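Side-chain contacts in CRISPR/cas2 protein (Pyrococcus horikoshii OT3, PDB 6K2E), which probably acts in CRISPR adaptation, where Cas2 proteins work with Cas1 to insert new spacers: residues 21-26 / 49-54; 26-31 / 38-43. All coordinates share one frame; numbering follows the deposited sequence.

Contact 1. Residues 21-26 / 49-54; sequences HKLLKT and EMRLKR
Leu23 reaches from helix 17-27 onto the neighbouring helix 42-55, and its two methyl groups meet different parts of it. CD2 packs against the backbone where Arg51 passes into Leu52, with Leu23 CD2 3.6 Å from Leu52 N, and it also meets the Leu52 side chain, Leu23 CD2 to Leu52 CG at 3.9 Å. Leu24, one residue on, adds a looser touch, Leu24 CD2 coming within 4.3 Å of Leu52 CD1.

The other methyl carries a charged group. Leu23 CD1 sits over the centre of one face of the Arg51 guanidinium, 3.7 Å from Arg51 CZ, so the flat cation rests on a methyl group, while Arg51 CB lies near both methyls. Two torsions allow this: Leu23 chi1 (173°) turns CG away from the backbone N and sends the branch across the gap, while the Arg51 chain bends at chi3 (85°) and brings its end back over that branch. A hydrogen bond between Arg51 NH1 and Tyr27 OH holds the polar end of the same group.

With an alanine in place of Leu23, the guanidinium face would probably lose its apolar support and a gap would be likely to open beside Leu52.

The two helix segments run antiparallel, at 177°, and their axes come within 10.6 Å of each other, a separation bridged by leucines and by the Arg51 side chain, from CB to guanidinium. Leu23 also touches Leu48 and Ile55 of helix 42-55. Beneath the pair, Leu24 packs on Val8 and Tyr10 of strand 3-11 and on Phe36 of strand 35-41, whereas Leu52 reaches Val62 and Ile64 of strand 61-67. Both helices thus cover one face of the antiparallel sheet, as in the ferredoxin-like fold of Cas2 proteins.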
loop_
_atom_site.group_PDB
_atom_site.type_symbol
_atom_site.label_atom_id
_atom_site.label_comp_id
_atom_site.label_asym_id
_atom_site.label_seq_id
_atom_site.Cartn_x
_atom_site.Cartn_y
_atom_site.Cartn_z
ATOM N N HIS A 21 2.844 -11.655 8.717
ATOM C CA HIS A 21 2.485 -12.216 7.414
ATOM C C HIS A 21 1.510 -13.387 7.530
ATOM O O HIS A 21 0.557 -13.476 6.744
ATOM C CB HIS A 21 3.751 -12.643 6.667
ATOM C CG HIS A 21 3.505 -13.132 5.270
ATOM N ND1 HIS A 21 3.282 -14.466 4.972
ATOM C CD2 HIS A 21 3.470 -12.469 4.087
ATOM C CE1 HIS A 21 3.102 -14.598 3.668
ATOM N NE2 HIS A 21 3.205 -13.402 3.109
ATOM N N LYS A 22 1.703 -14.269 8.522
ATOM C CA LYS A 22 0.808 -15.417 8.689
ATOM C C LYS A 22 -0.575 -14.967 9.136
ATOM O O LYS A 22 -1.593 -15.479 8.645
ATOM C CB LYS A 22 1.392 -16.415 9.699
ATOM C CG LYS A 22 2.483 -17.319 9.134
ATOM C CD LYS A 22 2.803 -18.486 10.065
ATOM C CE LYS A 22 3.930 -19.366 9.500
ATOM N NZ LYS A 22 3.806 -19.606 8.029
ATOM N N LEU A 23 -0.615 -13.951 10.004
ATOM C CA LEU A 23 -1.873 -13.388 10.472
ATOM C C LEU A 23 -2.644 -12.726 9.334
ATOM O O LEU A 23 -3.857 -12.967 9.188
ATOM C CB LEU A 23 -1.590 -12.393 11.594
ATOM C CG LEU A 23 -2.775 -11.580 12.089
ATOM C CD1 LEU A 23 -3.845 -12.498 12.674
ATOM C CD2 LEU A 23 -2.339 -10.499 13.087
ATOM N N LEU A 24 -1.942 -11.957 8.474
ATOM C CA LEU A 24 -2.611 -11.332 7.339
ATOM C C LEU A 24 -3.041 -12.337 6.275
ATOM O O LEU A 24 -3.966 -12.034 5.514
ATOM C CB LEU A 24 -1.714 -10.276 6.716
ATOM C CG LEU A 24 -1.576 -8.968 7.488
ATOM C CD1 LEU A 24 -0.392 -8.120 7.003
ATOM C CD2 LEU A 24 -2.871 -8.184 7.421
ATOM N N LYS A 25 -2.412 -13.524 6.203
ATOM C CA LYS A 25 -2.822 -14.514 5.202
ATOM C C LYS A 25 -4.081 -15.276 5.618
ATOM O O LYS A 25 -4.800 -15.790 4.756
ATOM C CB LYS A 25 -1.667 -15.488 4.899
ATOM C CG LYS A 25 -1.897 -16.498 3.706
ATOM C CD LYS A 25 -0.997 -16.260 2.441
ATOM C CE LYS A 25 -1.625 -16.857 1.133
ATOM N NZ LYS A 25 -2.471 -15.914 0.282
ATOM N N THR A 26 -4.385 -15.328 6.917
ATOM C CA THR A 26 -5.670 -15.856 7.365
ATOM C C THR A 26 -6.847 -15.016 6.851
ATOM O O THR A 26 -7.883 -15.580 6.486
ATOM C CB THR A 26 -5.696 -16.037 8.898
ATOM O OG1 THR A 26 -5.364 -14.820 9.559
ATOM C CG2 THR A 26 -4.679 -17.070 9.269
ATOM N N GLU A 49 -7.281 -6.139 13.245
ATOM C CA GLU A 49 -6.586 -4.991 13.809
ATOM C C GLU A 49 -6.197 -5.234 15.254
ATOM O O GLU A 49 -5.108 -4.835 15.679
ATOM C CB GLU A 49 -7.471 -3.764 13.704
ATOM C CG GLU A 49 -6.732 -2.494 13.943
ATOM C CD GLU A 49 -6.914 -2.009 15.331
ATOM O OE1 GLU A 49 -7.800 -2.548 16.020
ATOM O OE2 GLU A 49 -6.153 -1.117 15.740
ATOM N N MET A 50 -7.072 -5.896 16.016
ATOM C CA MET A 50 -6.761 -6.243 17.397
ATOM C C MET A 50 -5.621 -7.255 17.461
ATOM O O MET A 50 -4.732 -7.147 18.309
ATOM C CB MET A 50 -8.013 -6.780 18.101
ATOM C CG MET A 50 -7.810 -7.175 19.581
ATOM S SD MET A 50 -7.533 -8.953 19.845
ATOM C CE MET A 50 -8.247 -9.225 21.470
ATOM N N ARG A 51 -5.637 -8.251 16.583
ATOM C CA ARG A 51 -4.555 -9.219 16.598
ATOM C C ARG A 51 -3.255 -8.612 16.067
ATOM O O ARG A 51 -2.173 -8.943 16.574
ATOM C CB ARG A 51 -4.981 -10.464 15.814
ATOM C CG ARG A 51 -5.990 -11.322 16.588
ATOM C CD ARG A 51 -6.651 -12.398 15.735
ATOM N NE ARG A 51 -5.829 -13.604 15.682
ATOM C CZ ARG A 51 -6.000 -14.592 14.806
ATOM N NH1 ARG A 51 -6.977 -14.525 13.908
ATOM N NH2 ARG A 51 -5.185 -15.641 14.815
ATOM N N LEU A 52 -3.344 -7.670 15.114
ATOM C CA LEU A 52 -2.158 -6.944 14.659
ATOM C C LEU A 52 -1.607 -6.061 15.762
ATOM O O LEU A 52 -0.388 -5.966 15.936
ATOM C CB LEU A 52 -2.492 -6.077 13.447
ATOM C CG LEU A 52 -2.536 -6.730 12.063
ATOM C CD1 LEU A 52 -3.261 -5.855 11.059
ATOM C CD2 LEU A 52 -1.142 -7.057 11.577
ATOM N N LYS A 53 -2.499 -5.464 16.557
ATOM C CA LYS A 53 -2.076 -4.541 17.600
ATOM C C LYS A 53 -1.326 -5.258 18.713
ATOM O O LYS A 53 -0.468 -4.657 19.372
ATOM C CB LYS A 53 -3.288 -3.806 18.161
ATOM C CG LYS A 53 -2.994 -2.409 18.652
ATOM C CD LYS A 53 -4.281 -1.659 18.877
ATOM C CE LYS A 53 -4.196 -0.286 18.240
ATOM N NZ LYS A 53 -5.529 0.367 18.222
ATOM N N ARG A 54 -1.608 -6.542 18.911
ATOM C CA ARG A 54 -0.909 -7.312 19.924
ATOM C C ARG A 54 0.411 -7.862 19.421
ATOM O O ARG A 54 1.214 -8.321 20.235
ATOM C CB ARG A 54 -1.802 -8.461 20.420
ATOM C CG ARG A 54 -3.150 -7.981 20.982
ATOM C CD ARG A 54 -3.850 -8.960 21.934
ATOM N NE ARG A 54 -2.917 -9.718 22.765
ATOM C CZ ARG A 54 -2.365 -9.258 23.886
ATOM N NH1 ARG A 54 -2.679 -8.049 24.344
ATOM N NH2 ARG A 54 -1.521 -10.019 24.572
#

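Contact 2. Residues 26-31 / 38-43; sequences TYLFWR and GELSKA
Leu28 and Leu40 meet through methyl and branch carbon, Leu28 CD2 lying 3.8 Å from Leu40 CG. The same methyl reaches the backbone of Gly38, with Leu28 CD2 3.6 Å from Gly38 N, so it touches both Gly38 and Leu40. One methyl of Leu40, CD2, lies 4.0 Å from Tyr27 CB and at the edge of the Tyr27 ring, near its plane; the two side chains cross at about a right angle. With Leu40 CG opposite the carbonyl carbon and beside the backbone N (chi1 -82°), the branch is placed to meet Leu28 and Tyr27 at once.

Gly38 adopts backbone angles (phi 151°, psi 176°) at which a beta carbon would probably clash with the preceding carbonyl oxygen, consistent with a glycine here. The Leu28 methyl packs on its main chain.

Farther out, the Tyr27 hydroxyl is hydrogen-bonded to Glu47 OE1 on helix 42-55, which steadies the far end of the ring. Backbone hydrogen bonds of Gly38 with Val6 and of Leu40 with Met4 hold strand 35-41 to strand 3-11, and Phe29 pairs with Glu37 across the hairpin. Ser41 caps the start of helix 42-55 through OG, bonded to Gln44 N.

The contact closes the helix-to-hairpin junction of the ferredoxin-like Cas2 fold, where helix 17-27 gives way to strand 29-32, outermost in the sheet within this chain, and strand 35-41 leads into helix 42-55. Leu48 of that helix packs on Tyr27, Leu28 and Leu40 together, while Leu28 continues onto Val6 and Val8 of strand 3-11.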
loop_
_atom_site.group_PDB
_atom_site.type_symbol
_atom_site.label_atom_id
_atom_site.label_comp_id
_atom_site.label_asym_id
_atom_site.label_seq_id
_atom_site.Cartn_x
_atom_site.Cartn_y
_atom_site.Cartn_z
ATOM N N THR A 26 -4.385 -15.328 6.917
ATOM C CA THR A 26 -5.670 -15.856 7.365
ATOM C C THR A 26 -6.847 -15.016 6.851
ATOM O O THR A 26 -7.883 -15.580 6.486
ATOM C CB THR A 26 -5.696 -16.037 8.898
ATOM O OG1 THR A 26 -5.364 -14.820 9.559
ATOM C CG2 THR A 26 -4.679 -17.070 9.269
ATOM N N TYR A 27 -6.726 -13.676 6.839
ATOM C CA TYR A 27 -7.872 -12.849 6.464
ATOM C C TYR A 27 -7.843 -12.403 5.017
ATOM O O TYR A 27 -8.913 -12.172 4.451
ATOM C CB TYR A 27 -7.964 -11.589 7.331
ATOM C CG TYR A 27 -8.183 -11.820 8.799
ATOM C CD1 TYR A 27 -7.112 -12.128 9.626
ATOM C CD2 TYR A 27 -9.455 -11.724 9.369
ATOM C CE1 TYR A 27 -7.280 -12.340 10.967
ATOM C CE2 TYR A 27 -9.639 -11.940 10.729
ATOM C CZ TYR A 27 -8.534 -12.252 11.516
ATOM O OH TYR A 27 -8.630 -12.477 12.865
ATOM N N LEU A 28 -6.668 -12.223 4.409
ATOM C CA LEU A 28 -6.578 -11.449 3.173
ATOM C C LEU A 28 -5.770 -12.185 2.118
ATOM O O LEU A 28 -5.072 -13.160 2.392
ATOM C CB LEU A 28 -5.963 -10.062 3.439
ATOM C CG LEU A 28 -6.840 -9.126 4.286
ATOM C CD1 LEU A 28 -6.106 -7.887 4.778
ATOM C CD2 LEU A 28 -8.067 -8.755 3.488
ATOM N N PHE A 29 -5.824 -11.645 0.910
ATOM C CA PHE A 29 -5.133 -12.189 -0.251
ATOM C C PHE A 29 -3.757 -11.554 -0.313
ATOM O O PHE A 29 -3.626 -10.329 -0.313
ATOM C CB PHE A 29 -5.959 -11.917 -1.521
ATOM C CG PHE A 29 -5.186 -11.998 -2.826
ATOM C CD1 PHE A 29 -4.751 -10.822 -3.477
ATOM C CD2 PHE A 29 -4.953 -13.230 -3.452
ATOM C CE1 PHE A 29 -4.055 -10.881 -4.698
ATOM C CE2 PHE A 29 -4.257 -13.300 -4.682
ATOM C CZ PHE A 29 -3.808 -12.127 -5.299
ATOM N N TRP A 30 -2.735 -12.381 -0.345
ATOM C CA TRP A 30 -1.372 -11.889 -0.494
ATOM C C TRP A 30 -1.145 -11.404 -1.918
ATOM O O TRP A 30 -1.160 -12.202 -2.863
ATOM C CB TRP A 30 -0.396 -12.995 -0.132
ATOM C CG TRP A 30 0.975 -12.552 -0.091
ATOM C CD1 TRP A 30 1.420 -11.291 0.142
ATOM C CD2 TRP A 30 2.114 -13.355 -0.287
ATOM N NE1 TRP A 30 2.773 -11.250 0.107
ATOM C CE2 TRP A 30 3.233 -12.514 -0.154
ATOM C CE3 TRP A 30 2.311 -14.717 -0.555
ATOM C CZ2 TRP A 30 4.529 -12.988 -0.279
ATOM C CZ3 TRP A 30 3.618 -15.186 -0.682
ATOM C CH2 TRP A 30 4.699 -14.325 -0.544
ATOM N N ARG A 31 -0.969 -10.091 -2.075
ATOM C CA ARG A 31 -0.686 -9.518 -3.387
ATOM C C ARG A 31 0.780 -9.691 -3.753
ATOM O O ARG A 31 1.125 -10.433 -4.678
ATOM C CB ARG A 31 -1.073 -8.028 -3.394
ATOM C CG ARG A 31 -0.588 -7.189 -4.576
ATOM C CD ARG A 31 -1.148 -7.707 -5.873
ATOM N NE ARG A 31 -2.559 -7.391 -6.019
ATOM C CZ ARG A 31 -3.312 -7.830 -7.015
ATOM N NH1 ARG A 31 -2.784 -8.610 -7.950
ATOM N NH2 ARG A 31 -4.587 -7.476 -7.077
ATOM N N GLY A 38 -8.148 -7.458 0.154
ATOM C CA GLY A 38 -9.335 -8.282 0.031
ATOM C C GLY A 38 -10.517 -7.709 0.787
ATOM O O GLY A 38 -10.415 -6.724 1.515
ATOM N N GLU A 39 -11.646 -8.393 0.629
ATOM C CA GLU A 39 -12.875 -8.027 1.312
ATOM C C GLU A 39 -12.855 -8.500 2.758
ATOM O O GLU A 39 -12.398 -9.602 3.068
ATOM C CB GLU A 39 -14.066 -8.668 0.619
ATOM C CG GLU A 39 -14.735 -7.880 -0.467
ATOM C CD GLU A 39 -16.065 -8.503 -0.801
ATOM O OE1 GLU A 39 -16.233 -9.005 -1.933
ATOM O OE2 GLU A 39 -16.925 -8.527 0.108
ATOM N N LEU A 40 -13.395 -7.681 3.635
ATOM C CA LEU A 40 -13.502 -8.022 5.038
ATOM C C LEU A 40 -14.808 -7.462 5.573
ATOM O O LEU A 40 -15.210 -6.356 5.217
ATOM C CB LEU A 40 -12.338 -7.455 5.843
ATOM C CG LEU A 40 -11.027 -8.212 5.847
ATOM C CD1 LEU A 40 -10.078 -7.507 6.819
ATOM C CD2 LEU A 40 -11.247 -9.658 6.222
ATOM N N SER A 41 -15.433 -8.203 6.474
ATOM C CA SER A 41 -16.548 -7.646 7.207
ATOM C C SER A 41 -16.006 -6.734 8.293
ATOM O O SER A 41 -14.801 -6.678 8.547
ATOM C CB SER A 41 -17.385 -8.759 7.821
ATOM O OG SER A 41 -16.836 -9.134 9.073
ATOM N N LYS A 42 -16.904 -6.067 9.003
ATOM C CA LYS A 42 -16.444 -5.094 9.977
ATOM C C LYS A 42 -15.990 -5.772 11.257
ATOM O O LYS A 42 -15.028 -5.320 11.884
ATOM C CB LYS A 42 -17.565 -4.106 10.269
ATOM C CG LYS A 42 -17.119 -2.793 10.808
ATOM C CD LYS A 42 -17.835 -1.649 10.138
ATOM C CE LYS A 42 -19.345 -1.831 10.003
ATOM N NZ LYS A 42 -19.898 -1.076 8.823
ATOM N N ALA A 43 -16.614 -6.896 11.614
ATOM C CA ALA A 43 -16.132 -7.687 12.737
ATOM C C ALA A 43 -14.801 -8.327 12.416
ATOM O O ALA A 43 -13.939 -8.436 13.295
ATOM C CB ALA A 43 -17.162 -8.754 13.114
#

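The centres of contacts 1 and 2 lie about 10 Å apart, and both use helix 17-27 and helix 42-55. Along the chain, contact 2 is nested inside the loop that contact 1 closes: helix 17-27 passes into the hairpin of strands 29-32 and 35-41, which returns to helix 42-55. Thr26 belongs to both, and the Arg51 and Tyr27 side chains link them directly. Contact 1 packs the two helices together, whereas contact 2 ties the turn from helix 17-27 into strand 29-32 to strand 35-41. Both ends of the hairpin are thereby fixed relative to the helix pair in the Cas2 fold.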